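Side-chain contacts in GTP-binding protein (PDB 1WXQ), which probably binds GTP, and may hydrolyse ATP, as a TGS-bearing member of the Obg-type P-loop GTPases whose cellular role is unknown: residues T46-K51 / C55-Q60; A69-K74 / V342-K347; A104-V109 / Q306-R311; D353-V358 / V390-V395. All blocks are in the same frame, centred on the assembly; numbering follows the deposited sequence.

In the fold
From the N terminus, interaction 1 comes first: just after strand 39-47, the chain doubles back over the three residues 52-54, closing a small loop. Strand 68-77 then opens interaction 2, whose partner lies 268 residues further on in strand 343-346, so this contact closes the largest loop and joins the G domain to the TGS domain. Interaction 3 nests inside that loop, setting helix 305-316 against strand 104-110 in the G-domain core. Interaction 4 follows in series, wholly within the TGS domain. Interactions 1 and 2 touch where Thr46 pairs with Ala69; interactions 2 and 4 touch where Met345 meets Asp353, Leu354 and Lys357.

Interaction 1 (T46-K51 / C55-Q60); sequences TDHPCK and CSPNPQ
Pro57 is met by two very different groups at one carbon: its CG lies 3.6 Å from the sulfur SG of Cys50 and 3.8 Å from NE2 of the His48 imidazole. The His48 and Pro57 side chains come from opposite directions, and His48 also brings CE1 to 3.9 Å from Pro57 CG. With CG anti to the backbone N (chi1 178°), the histidine extends its ring across the gap between the segments. Cys50 has SG anti to its carbonyl carbon (chi1 -76°), which brings the sulfur to Pro57 CG and within 3.7 Å of Cys55 N. The two cysteines are not a disulfide: Cys50 SG and Cys55 SG stand 6.8 Å apart, and the Cys55 side chain leaves its backbone away from residues 46-51. Cys50 is the centre of an inverse gamma turn, closed by a weak bond from Lys51 N to Pro49 O. No hydrogen bond crosses between the segments; they meet through the sulfur, the imidazole and the proline ring. Around them, Tyr64 meets the His48 ring edge-to-face, while Tyr323 of strand 319-325 meets that ring with the planes at about 45°. Asp47 O accepts a hydrogen bond from Asn387 ND2, and Asn58 OD1 one from Val338 N, so this loop at the end of strand 39-47 reaches over to the TGS part of the chain, while His48 keeps its backbone pairing with Gly67 beside strand 68-77.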
loop_
_atom_site.group_PDB
_atom_site.type_symbol
_atom_site.label_atom_id
_atom_site.label_comp_id
_atom_site.label_asym_id
_atom_site.label_seq_id
_atom_site.Cartn_x
_atom_site.Cartn_y
_atom_site.Cartn_z
ATOM N N THR A 46 -3.429 -10.102 9.653
ATOM C CA THR A 46 -3.216 -11.402 9.038
ATOM C C THR A 46 -2.900 -12.372 10.178
ATOM O O THR A 46 -2.842 -11.966 11.333
ATOM C CB THR A 46 -2.061 -11.339 8.017
ATOM O OG1 THR A 46 -1.954 -12.590 7.321
ATOM C CG2 THR A 46 -0.748 -11.014 8.719
ATOM N N ASP A 47 -2.717 -13.647 9.872
ATOM C CA ASP A 47 -2.443 -14.615 10.922
ATOM C C ASP A 47 -1.133 -14.371 11.659
ATOM O O ASP A 47 -0.066 -14.401 11.057
ATOM C CB ASP A 47 -2.428 -16.043 10.357
ATOM C CG ASP A 47 -3.817 -16.568 10.044
ATOM O OD1 ASP A 47 -4.765 -16.237 10.794
ATOM O OD2 ASP A 47 -3.952 -17.326 9.053
ATOM N N HIS A 48 -1.220 -14.129 12.964
ATOM C CA HIS A 48 -0.021 -13.928 13.771
ATOM C C HIS A 48 0.642 -15.298 13.897
ATOM O O HIS A 48 -0.029 -16.299 14.141
ATOM C CB HIS A 48 -0.370 -13.400 15.167
ATOM C CG HIS A 48 0.824 -13.219 16.055
ATOM N ND1 HIS A 48 1.680 -14.254 16.374
ATOM C CD2 HIS A 48 1.327 -12.116 16.658
ATOM C CE1 HIS A 48 2.658 -13.794 17.133
ATOM N NE2 HIS A 48 2.469 -12.500 17.322
ATOM N N PRO A 49 1.969 -15.360 13.735
ATOM C CA PRO A 49 2.743 -16.601 13.804
ATOM C C PRO A 49 2.248 -17.561 14.894
ATOM O O PRO A 49 2.473 -18.765 14.850
ATOM C CB PRO A 49 4.209 -16.241 14.041
ATOM C CG PRO A 49 4.308 -14.733 14.241
ATOM C CD PRO A 49 2.893 -14.237 13.682
ATOM N N CYS A 50 1.595 -16.991 15.926
ATOM C CA CYS A 50 1.189 -17.830 17.045
ATOM C C CYS A 50 -0.085 -18.605 16.756
ATOM O O CYS A 50 -1.114 -18.433 17.401
ATOM C CB CYS A 50 1.025 -16.947 18.286
ATOM S SG CYS A 50 2.615 -16.485 18.999
ATOM N N LYS A 51 0.007 -19.457 15.713
ATOM C CA LYS A 51 -0.979 -20.506 15.466
ATOM C C LYS A 51 -0.328 -21.870 15.183
ATOM O O LYS A 51 -0.643 -22.548 14.211
ATOM C CB LYS A 51 -1.810 -20.069 14.260
ATOM C CG LYS A 51 -3.234 -20.618 14.302
ATOM C CD LYS A 51 -4.019 -20.267 13.041
ATOM C CE LYS A 51 -3.641 -21.155 11.852
ATOM N NZ LYS A 51 -4.541 -20.888 10.735
ATOM N N CYS A 55 2.952 -19.130 21.565
ATOM C CA CYS A 55 1.893 -18.801 22.511
ATOM C C CYS A 55 2.300 -17.649 23.431
ATOM O O CYS A 55 3.474 -17.377 23.648
ATOM C CB CYS A 55 1.592 -20.048 23.342
ATOM S SG CYS A 55 0.096 -19.862 24.338
ATOM N N SER A 56 1.380 -16.811 23.945
ATOM C CA SER A 56 1.555 -15.627 24.775
ATOM C C SER A 56 2.788 -14.823 24.352
ATOM O O SER A 56 3.848 -14.883 24.960
ATOM C CB SER A 56 1.711 -16.084 26.226
ATOM O OG SER A 56 0.809 -17.160 26.486
ATOM N N PRO A 57 2.632 -14.083 23.238
ATOM C CA PRO A 57 3.686 -13.210 22.732
ATOM C C PRO A 57 3.706 -11.868 23.491
ATOM O O PRO A 57 2.679 -11.375 23.919
ATOM C CB PRO A 57 3.391 -12.959 21.248
ATOM C CG PRO A 57 2.002 -13.518 20.925
ATOM C CD PRO A 57 1.468 -13.934 22.380
ATOM N N ASN A 58 4.899 -11.277 23.677
ATOM C CA ASN A 58 4.924 -9.931 24.262
ATOM C C ASN A 58 5.248 -8.872 23.209
ATOM O O ASN A 58 6.374 -8.421 23.044
ATOM C CB ASN A 58 5.958 -9.864 25.394
ATOM C CG ASN A 58 6.272 -11.233 25.946
ATOM O OD1 ASN A 58 7.377 -11.746 25.810
ATOM N ND2 ASN A 58 5.302 -11.783 26.703
ATOM N N PRO A 59 4.239 -8.452 22.431
ATOM C CA PRO A 59 4.369 -7.472 21.349
ATOM C C PRO A 59 4.789 -6.073 21.769
ATOM O O PRO A 59 4.404 -5.592 22.832
ATOM C CB PRO A 59 2.982 -7.488 20.716
ATOM C CG PRO A 59 2.104 -7.708 21.898
ATOM C CD PRO A 59 2.827 -8.828 22.613
ATOM N N GLN A 60 5.572 -5.423 20.912
ATOM C CA GLN A 60 6.049 -4.076 21.179
ATOM C C GLN A 60 5.753 -3.127 20.021
ATOM O O GLN A 60 5.219 -2.033 20.234
ATOM C CB GLN A 60 7.550 -4.098 21.477
ATOM C CG GLN A 60 7.941 -5.126 22.532
ATOM C CD GLN A 60 9.278 -4.822 23.191
ATOM O OE1 GLN A 60 9.756 -5.590 24.036
ATOM N NE2 GLN A 60 9.887 -3.696 22.815
#

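Interaction 2 (A69-K74 / V342-K347); sequences ALIPVK and VFLMKK
Ile71 and Val342 mark where the two segments draw nearest, 7.4 Å between Ile71 CA and Val342 CA. The chains then part, until Lys74 CA and Lys347 CA are 19.8 Å from each other. No hydrogen bond joins them: strands 68-77 and 343-346 belong to different sheets, and Val342, just ahead of the second, makes the closest approach. Ile71 sits in the middle and uses two branches. Its CG2 lies 3.7 Å from Val342 CG1, and its CD1 touches both Val342 CG2, at 3.9 Å, and Leu344 CD2, at 4.1 Å. Val342 can offer both methyls because CG1 takes the place between its backbone N and carbonyl carbon (chi1 56°), leaving CG2 anti to the N. Leu344 divides its own fork, CD2 going to Ile71 and CD1 to Val73 CG2, a looser touch at 4.3 Å. Tyr323, packed on Val342, and Leu319, packed on Leu344, extend the patch along strand 319-325. Every side-chain atom that meets across these two segments, one from the G domain and one from the TGS domain, is an aliphatic carbon. Between them the contact rests on burial and shape, with no polar pair to fix an exact register.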
loop_
_atom_site.group_PDB
_atom_site.type_symbol
_atom_site.label_atom_id
_atom_site.label_comp_id
_atom_site.label_asym_id
_atom_site.label_seq_id
_atom_site.Cartn_x
_atom_site.Cartn_y
_atom_site.Cartn_z
ATOM N N ALA A 69 -2.282 -11.070 13.834
ATOM C CA ALA A 69 -1.307 -10.001 13.984
ATOM C C ALA A 69 -1.846 -8.682 13.426
ATOM O O ALA A 69 -2.245 -8.603 12.259
ATOM C CB ALA A 69 -0.018 -10.378 13.269
ATOM N N LEU A 70 -1.879 -7.653 14.266
ATOM C CA LEU A 70 -2.328 -6.342 13.822
ATOM C C LEU A 70 -1.108 -5.410 13.768
ATOM O O LEU A 70 -0.735 -4.781 14.757
ATOM C CB LEU A 70 -3.402 -5.789 14.765
ATOM C CG LEU A 70 -4.816 -6.354 14.589
ATOM C CD1 LEU A 70 -4.875 -7.809 15.038
ATOM C CD2 LEU A 70 -5.791 -5.517 15.395
ATOM N N ILE A 71 -0.486 -5.351 12.594
ATOM C CA ILE A 71 0.703 -4.546 12.347
ATOM C C ILE A 71 0.297 -3.145 11.903
ATOM O O ILE A 71 -0.412 -2.994 10.918
ATOM C CB ILE A 71 1.535 -5.200 11.232
ATOM C CG1 ILE A 71 1.474 -6.725 11.380
ATOM C CG2 ILE A 71 2.970 -4.706 11.283
ATOM C CD1 ILE A 71 2.041 -7.498 10.203
ATOM N N PRO A 72 0.745 -2.099 12.622
ATOM C CA PRO A 72 0.416 -0.703 12.285
ATOM C C PRO A 72 0.979 -0.186 10.955
ATOM O O PRO A 72 2.052 -0.595 10.523
ATOM C CB PRO A 72 0.939 0.081 13.494
ATOM C CG PRO A 72 2.087 -0.738 13.956
ATOM C CD PRO A 72 1.538 -2.159 13.863
ATOM N N VAL A 73 0.236 0.735 10.337
ATOM C CA VAL A 73 0.566 1.320 9.039
ATOM C C VAL A 73 0.086 2.762 8.941
ATOM O O VAL A 73 -1.065 3.050 9.240
ATOM C CB VAL A 73 -0.137 0.535 7.896
ATOM C CG1 VAL A 73 0.036 1.267 6.557
ATOM C CG2 VAL A 73 0.401 -0.887 7.830
ATOM N N LYS A 74 0.957 3.662 8.492
ATOM C CA LYS A 74 0.579 5.067 8.349
ATOM C C LYS A 74 -0.486 5.230 7.274
ATOM O O LYS A 74 -0.456 4.546 6.248
ATOM C CB LYS A 74 1.783 5.920 7.957
ATOM C CG LYS A 74 2.527 6.568 9.107
ATOM C CD LYS A 74 3.404 7.711 8.593
ATOM C CE LYS A 74 2.569 8.737 7.838
ATOM N NZ LYS A 74 3.402 9.792 7.225
ATOM N N VAL A 342 7.788 -7.084 14.682
ATOM C CA VAL A 342 7.395 -7.595 13.380
ATOM C C VAL A 342 7.727 -6.548 12.339
ATOM O O VAL A 342 7.486 -5.358 12.545
ATOM C CB VAL A 342 5.875 -7.862 13.300
ATOM C CG1 VAL A 342 5.107 -6.592 13.647
ATOM C CG2 VAL A 342 5.505 -8.325 11.902
ATOM N N PHE A 343 8.266 -6.988 11.213
ATOM C CA PHE A 343 8.589 -6.052 10.148
ATOM C C PHE A 343 7.971 -6.443 8.811
ATOM O O PHE A 343 7.909 -7.620 8.441
ATOM C CB PHE A 343 10.109 -5.908 10.019
ATOM C CG PHE A 343 10.741 -5.191 11.184
ATOM C CD1 PHE A 343 10.634 -3.811 11.309
ATOM C CD2 PHE A 343 11.400 -5.902 12.184
ATOM C CE1 PHE A 343 11.174 -3.144 12.420
ATOM C CE2 PHE A 343 11.941 -5.246 13.300
ATOM C CZ PHE A 343 11.826 -3.868 13.416
ATOM N N LEU A 344 7.467 -5.436 8.111
ATOM C CA LEU A 344 6.885 -5.626 6.799
ATOM C C LEU A 344 8.084 -5.584 5.843
ATOM O O LEU A 344 8.697 -4.533 5.645
ATOM C CB LEU A 344 5.914 -4.478 6.494
ATOM C CG LEU A 344 4.507 -4.374 7.115
ATOM C CD1 LEU A 344 3.648 -3.283 6.464
ATOM C CD2 LEU A 344 3.839 -5.737 6.987
HETATM N N MSE A 345 8.438 -6.736 5.288
HETATM C CA MSE A 345 9.547 -6.835 4.349
HETATM C C MSE A 345 9.008 -7.001 2.928
HETATM O O MSE A 345 7.969 -7.620 2.719
HETATM C CB MSE A 345 10.415 -8.051 4.677
HETATM C CG MSE A 345 10.893 -8.108 6.116
HETATM SE SE MSE A 345 11.718 -6.451 6.618
HETATM C CE MSE A 345 13.326 -6.607 5.537
ATOM N N LYS A 346 9.726 -6.456 1.956
ATOM C CA LYS A 346 9.326 -6.606 0.585
ATOM C C LYS A 346 9.708 -7.993 0.131
ATOM O O LYS A 346 10.750 -8.526 0.486
ATOM C CB LYS A 346 10.071 -5.560 -0.244
ATOM C CG LYS A 346 9.855 -5.749 -1.746
ATOM C CD LYS A 346 8.585 -5.055 -2.240
ATOM C CE LYS A 346 8.335 -5.287 -3.733
ATOM N NZ LYS A 346 7.198 -4.481 -4.173
ATOM N N LYS A 347 8.850 -8.672 -0.627
ATOM C CA LYS A 347 9.188 -10.035 -1.052
ATOM C C LYS A 347 10.483 -9.930 -1.855
ATOM O O LYS A 347 10.646 -9.017 -2.675
ATOM C CB LYS A 347 8.061 -10.666 -1.896
ATOM C CG LYS A 347 6.784 -10.987 -1.099
ATOM C CD LYS A 347 5.738 -11.735 -1.937
ATOM C CE LYS A 347 4.608 -12.364 -1.076
ATOM N NZ LYS A 347 3.697 -11.406 -0.332
#

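Interaction 3 (A104-V109 / Q306-R311); sequences ALIHVV and QEVINR
Ile106 projects from its strand and lays its whole branched side chain against one methyl of Val308. That methyl, CG1, lies 3.6 Å from Ile106 CG2, 3.7 Å from Ile106 CD1 and 3.8 Å from Ile106 CG1, so it fits into the bend between the isoleucine's two branches. The side chains run at a slant to each other. Val308 presents this branch because CG1 stands anti to its backbone N (chi1 172°), pointing out of the helix toward the sheet. The end of Ile106 passes on to the next helical residue, where CD1 comes 4.1 Å from Ile309 CG1. Ile309 leaves the helix at an angle to the strand and touches the end of Ile106 with this methylene, the two side chains crossing at a slant. This is helix-on-sheet packing in the P-loop NTPase core: strand 104-110 runs parallel between strands 2-7 and 217-222, and helix 305-316 lies across one face of that sheet. Phe16 of helix 13-21, the helix following a probable Walker A loop, packs on both Ile106 and Val308, while Val218 of the adjacent strand 217-222 and Ile247 of strand 245-249 beyond it meet Val308. Another side of the helix is polar. Gln306 NE2 makes a weak hydrogen bond to Asn310 OD1, 3.3 Å long, and the same two side chains reach strand 39-47, Gln306 NE2 to Tyr43 O and, weakly, Asn310 OD1 to Ile45 N.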
loop_
_atom_site.group_PDB
_atom_site.type_symbol
_atom_site.label_atom_id
_atom_site.label_comp_id
_atom_site.label_asym_id
_atom_site.label_seq_id
_atom_site.Cartn_x
_atom_site.Cartn_y
_atom_site.Cartn_z
ATOM N N ALA A 104 1.305 3.807 -1.743
ATOM C CA ALA A 104 0.150 3.294 -2.456
ATOM C C ALA A 104 -1.037 4.138 -2.114
ATOM O O ALA A 104 -1.032 4.856 -1.118
ATOM C CB ALA A 104 -0.134 1.836 -2.094
ATOM N N LEU A 105 -2.061 4.049 -2.946
ATOM C CA LEU A 105 -3.253 4.821 -2.707
ATOM C C LEU A 105 -4.492 3.942 -2.741
ATOM O O LEU A 105 -4.572 2.991 -3.517
ATOM C CB LEU A 105 -3.415 5.874 -3.792
ATOM C CG LEU A 105 -2.289 6.815 -4.157
ATOM C CD1 LEU A 105 -2.593 7.410 -5.536
ATOM C CD2 LEU A 105 -2.149 7.877 -3.107
ATOM N N ILE A 106 -5.454 4.282 -1.895
ATOM C CA ILE A 106 -6.728 3.596 -1.882
ATOM C C ILE A 106 -7.702 4.616 -2.476
ATOM O O ILE A 106 -8.056 5.605 -1.830
ATOM C CB ILE A 106 -7.178 3.262 -0.464
ATOM C CG1 ILE A 106 -6.245 2.219 0.141
ATOM C CG2 ILE A 106 -8.624 2.746 -0.480
ATOM C CD1 ILE A 106 -6.577 1.908 1.588
ATOM N N HIS A 107 -8.110 4.403 -3.721
ATOM C CA HIS A 107 -9.036 5.343 -4.333
ATOM C C HIS A 107 -10.502 4.946 -4.119
ATOM O O HIS A 107 -11.006 4.012 -4.749
ATOM C CB HIS A 107 -8.750 5.487 -5.830
ATOM C CG HIS A 107 -9.563 6.565 -6.486
ATOM N ND1 HIS A 107 -10.433 7.358 -5.779
ATOM C CD2 HIS A 107 -9.617 6.972 -7.768
ATOM C CE1 HIS A 107 -11.002 8.224 -6.603
ATOM N NE2 HIS A 107 -10.529 8.016 -7.809
ATOM N N VAL A 108 -11.174 5.687 -3.239
ATOM C CA VAL A 108 -12.579 5.469 -2.898
ATOM C C VAL A 108 -13.516 6.082 -3.930
ATOM O O VAL A 108 -13.434 7.268 -4.230
ATOM C CB VAL A 108 -12.888 6.082 -1.538
ATOM C CG1 VAL A 108 -14.312 5.783 -1.146
ATOM C CG2 VAL A 108 -11.910 5.550 -0.515
ATOM N N VAL A 109 -14.418 5.268 -4.466
ATOM C CA VAL A 109 -15.358 5.730 -5.478
ATOM C C VAL A 109 -16.769 5.325 -5.105
ATOM O O VAL A 109 -16.988 4.436 -4.273
ATOM C CB VAL A 109 -15.043 5.121 -6.884
ATOM C CG1 VAL A 109 -13.602 5.446 -7.304
ATOM C CG2 VAL A 109 -15.274 3.597 -6.861
ATOM N N GLN A 306 -11.325 -3.506 5.667
ATOM C CA GLN A 306 -10.142 -4.260 6.066
ATOM C C GLN A 306 -9.492 -4.996 4.900
ATOM O O GLN A 306 -8.263 -5.114 4.837
ATOM C CB GLN A 306 -10.494 -5.258 7.163
ATOM C CG GLN A 306 -9.274 -5.849 7.864
ATOM C CD GLN A 306 -8.398 -4.788 8.506
ATOM O OE1 GLN A 306 -8.876 -3.938 9.263
ATOM N NE2 GLN A 306 -7.108 -4.835 8.211
ATOM N N GLU A 307 -10.329 -5.496 3.995
ATOM C CA GLU A 307 -9.886 -6.237 2.811
ATOM C C GLU A 307 -9.013 -5.337 1.924
ATOM O O GLU A 307 -7.938 -5.733 1.465
ATOM C CB GLU A 307 -11.119 -6.702 2.028
ATOM C CG GLU A 307 -10.895 -7.859 1.080
ATOM C CD GLU A 307 -12.143 -8.173 0.260
ATOM O OE1 GLU A 307 -13.258 -8.100 0.835
ATOM O OE2 GLU A 307 -12.007 -8.496 -0.945
ATOM N N VAL A 308 -9.486 -4.120 1.688
ATOM C CA VAL A 308 -8.743 -3.185 0.872
ATOM C C VAL A 308 -7.341 -2.944 1.441
ATOM O O VAL A 308 -6.353 -3.007 0.706
ATOM C CB VAL A 308 -9.480 -1.843 0.761
ATOM C CG1 VAL A 308 -8.589 -0.822 0.072
ATOM C CG2 VAL A 308 -10.779 -2.029 -0.014
ATOM N N ILE A 309 -7.254 -2.688 2.747
ATOM C CA ILE A 309 -5.962 -2.429 3.383
ATOM C C ILE A 309 -5.017 -3.631 3.318
ATOM O O ILE A 309 -3.807 -3.465 3.127
ATOM C CB ILE A 309 -6.152 -1.960 4.840
ATOM C CG1 ILE A 309 -6.885 -0.609 4.839
ATOM C CG2 ILE A 309 -4.807 -1.863 5.538
ATOM C CD1 ILE A 309 -7.296 -0.104 6.204
ATOM N N ASN A 310 -5.559 -4.839 3.452
ATOM C CA ASN A 310 -4.717 -6.023 3.362
ATOM C C ASN A 310 -4.222 -6.181 1.911
ATOM O O ASN A 310 -3.080 -6.595 1.680
ATOM C CB ASN A 310 -5.481 -7.300 3.797
ATOM C CG ASN A 310 -5.741 -7.370 5.319
ATOM O OD1 ASN A 310 -5.221 -6.562 6.109
ATOM N ND2 ASN A 310 -6.549 -8.348 5.728
ATOM N N ARG A 311 -5.063 -5.842 0.930
ATOM C CA ARG A 311 -4.656 -5.992 -0.468
ATOM C C ARG A 311 -3.587 -4.988 -0.827
ATOM O O ARG A 311 -2.723 -5.271 -1.660
ATOM C CB ARG A 311 -5.857 -5.864 -1.430
ATOM C CG ARG A 311 -6.851 -7.030 -1.360
ATOM C CD ARG A 311 -6.194 -8.393 -1.707
ATOM N NE ARG A 311 -5.861 -8.507 -3.124
ATOM C CZ ARG A 311 -6.755 -8.729 -4.089
ATOM N NH1 ARG A 311 -8.039 -8.873 -3.797
ATOM N NH2 ARG A 311 -6.363 -8.789 -5.352
#

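Interaction 4 (D353-V358 / V390-V395); sequences DLAFKV and VKIVSV
Ile392, Leu354 and Ala355 carry this contact, with Ile392 burying the largest area of the three. Its CG1 stands anti to the carbonyl carbon and its chain is extended from there (chi2 175°), so CD1 is pushed well out from the strand into the angle between two successive helix residues. That methyl lies 4.0 Å from Leu354 CG and also meets the helix backbone, 3.7 Å from Ala355 CA and 3.8 Å from Ala355 N. Ala355 CB lies 4.0 Å from Ile392 CD1 and 4.2 Å from Ile392 CG2, so the methyl of Ala355 faces both branches of the isoleucine. Leu354, with CG anti to its backbone N (chi1 169°), crosses the isoleucine obliquely and brings its CD2 to 4.2 Å from Val390 CB. Val390 and Ile392, two apart in the strand, thus show the same face to the helix, while Lys391 between them turns away.

The axes of helix 353-358 and strand 390-394 pass 9.5 Å apart at an angle of 79°, nearly perpendicular. A helix lying across a mixed four-stranded sheet agrees with the ubiquitin-like beta-grasp fold expected of a TGS domain. Strand 388-394 is an inner strand, between 319-325 and 366-371. Val322 and Pro324 of the first, Phe343 of edge strand 343-346, and Leu384 pack on Leu354, and Phe366 of the other edge strand packs on Ile392.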
loop_
_atom_site.group_PDB
_atom_site.type_symbol
_atom_site.label_atom_id
_atom_site.label_comp_id
_atom_site.label_asym_id
_atom_site.label_seq_id
_atom_site.Cartn_x
_atom_site.Cartn_y
_atom_site.Cartn_z
ATOM N N ASP A 353 18.732 -8.190 5.020
ATOM C CA ASP A 353 17.872 -7.019 4.837
ATOM C C ASP A 353 17.071 -6.839 6.109
ATOM O O ASP A 353 16.799 -5.724 6.525
ATOM C CB ASP A 353 16.896 -7.196 3.658
ATOM C CG ASP A 353 17.583 -7.151 2.300
ATOM O OD1 ASP A 353 18.412 -6.251 2.087
ATOM O OD2 ASP A 353 17.283 -7.996 1.430
ATOM N N LEU A 354 16.672 -7.946 6.723
ATOM C CA LEU A 354 15.905 -7.867 7.963
ATOM C C LEU A 354 16.791 -7.302 9.078
ATOM O O LEU A 354 16.298 -6.672 10.005
ATOM C CB LEU A 354 15.376 -9.245 8.359
ATOM C CG LEU A 354 14.791 -9.285 9.768
ATOM C CD1 LEU A 354 13.530 -8.408 9.827
ATOM C CD2 LEU A 354 14.500 -10.729 10.168
ATOM N N ALA A 355 18.100 -7.522 8.972
ATOM C CA ALA A 355 19.056 -7.004 9.958
ATOM C C ALA A 355 19.088 -5.472 9.922
ATOM O O ALA A 355 19.074 -4.816 10.965
ATOM C CB ALA A 355 20.462 -7.556 9.681
ATOM N N PHE A 356 19.113 -4.902 8.719
ATOM C CA PHE A 356 19.153 -3.446 8.591
ATOM C C PHE A 356 17.906 -2.757 9.120
ATOM O O PHE A 356 17.988 -1.655 9.676
ATOM C CB PHE A 356 19.427 -3.038 7.140
ATOM C CG PHE A 356 20.883 -3.111 6.769
ATOM C CD1 PHE A 356 21.789 -2.180 7.270
ATOM C CD2 PHE A 356 21.360 -4.122 5.940
ATOM C CE1 PHE A 356 23.150 -2.258 6.944
ATOM C CE2 PHE A 356 22.719 -4.204 5.613
ATOM C CZ PHE A 356 23.611 -3.269 6.119
ATOM N N LYS A 357 16.753 -3.393 8.967
ATOM C CA LYS A 357 15.539 -2.795 9.496
ATOM C C LYS A 357 15.721 -2.564 10.990
ATOM O O LYS A 357 15.273 -1.551 11.518
ATOM C CB LYS A 357 14.324 -3.697 9.254
ATOM C CG LYS A 357 13.711 -3.533 7.889
ATOM C CD LYS A 357 13.428 -2.070 7.585
ATOM C CE LYS A 357 12.624 -1.932 6.299
ATOM N NZ LYS A 357 11.331 -2.681 6.404
ATOM N N VAL A 358 16.385 -3.504 11.665
ATOM C CA VAL A 358 16.628 -3.371 13.095
ATOM C C VAL A 358 17.683 -2.280 13.310
ATOM O O VAL A 358 17.388 -1.228 13.882
ATOM C CB VAL A 358 17.142 -4.695 13.733
ATOM C CG1 VAL A 358 17.229 -4.532 15.260
ATOM C CG2 VAL A 358 16.230 -5.863 13.362
ATOM N N VAL A 390 12.983 -15.514 12.456
ATOM C CA VAL A 390 14.412 -15.599 12.174
ATOM C C VAL A 390 15.421 -15.099 13.207
ATOM O O VAL A 390 15.218 -14.072 13.834
ATOM C CB VAL A 390 14.707 -14.881 10.826
ATOM C CG1 VAL A 390 16.200 -14.632 10.664
ATOM C CG2 VAL A 390 14.195 -15.729 9.673
ATOM N N LYS A 391 16.516 -15.845 13.355
ATOM C CA LYS A 391 17.599 -15.490 14.274
ATOM C C LYS A 391 18.763 -14.874 13.482
ATOM O O LYS A 391 19.312 -15.492 12.561
ATOM C CB LYS A 391 18.077 -16.733 15.046
ATOM C CG LYS A 391 19.402 -16.581 15.832
ATOM C CD LYS A 391 19.594 -15.795 17.131
ATOM C CE LYS A 391 20.995 -15.412 17.619
ATOM N NZ LYS A 391 21.814 -16.295 18.447
ATOM N N ILE A 392 19.125 -13.646 13.838
ATOM C CA ILE A 392 20.215 -12.950 13.168
ATOM C C ILE A 392 21.529 -13.039 13.958
ATOM O O ILE A 392 21.576 -12.790 15.165
ATOM C CB ILE A 392 19.856 -11.468 12.936
ATOM C CG1 ILE A 392 18.604 -11.374 12.050
ATOM C CG2 ILE A 392 21.032 -10.744 12.304
ATOM C CD1 ILE A 392 18.076 -9.967 11.860
ATOM N N VAL A 393 22.594 -13.403 13.255
ATOM C CA VAL A 393 23.908 -13.530 13.858
ATOM C C VAL A 393 24.839 -12.485 13.264
ATOM O O VAL A 393 25.137 -12.517 12.069
ATOM C CB VAL A 393 24.486 -14.928 13.596
ATOM C CG1 VAL A 393 25.885 -15.035 14.165
ATOM C CG2 VAL A 393 23.582 -15.972 14.212
ATOM N N SER A 394 25.294 -11.556 14.097
ATOM C CA SER A 394 26.190 -10.509 13.628
ATOM C C SER A 394 27.406 -10.306 14.509
ATOM O O SER A 394 27.316 -10.385 15.733
ATOM C CB SER A 394 25.442 -9.180 13.521
ATOM O OG SER A 394 24.125 -9.378 13.051
ATOM N N VAL A 395 28.547 -10.043 13.875
ATOM C CA VAL A 395 29.780 -9.780 14.603
ATOM C C VAL A 395 29.485 -8.511 15.408
ATOM O O VAL A 395 28.949 -7.532 14.868
ATOM C CB VAL A 395 30.960 -9.536 13.633
ATOM C CG1 VAL A 395 30.755 -8.239 12.866
ATOM C CG2 VAL A 395 32.272 -9.512 14.409
#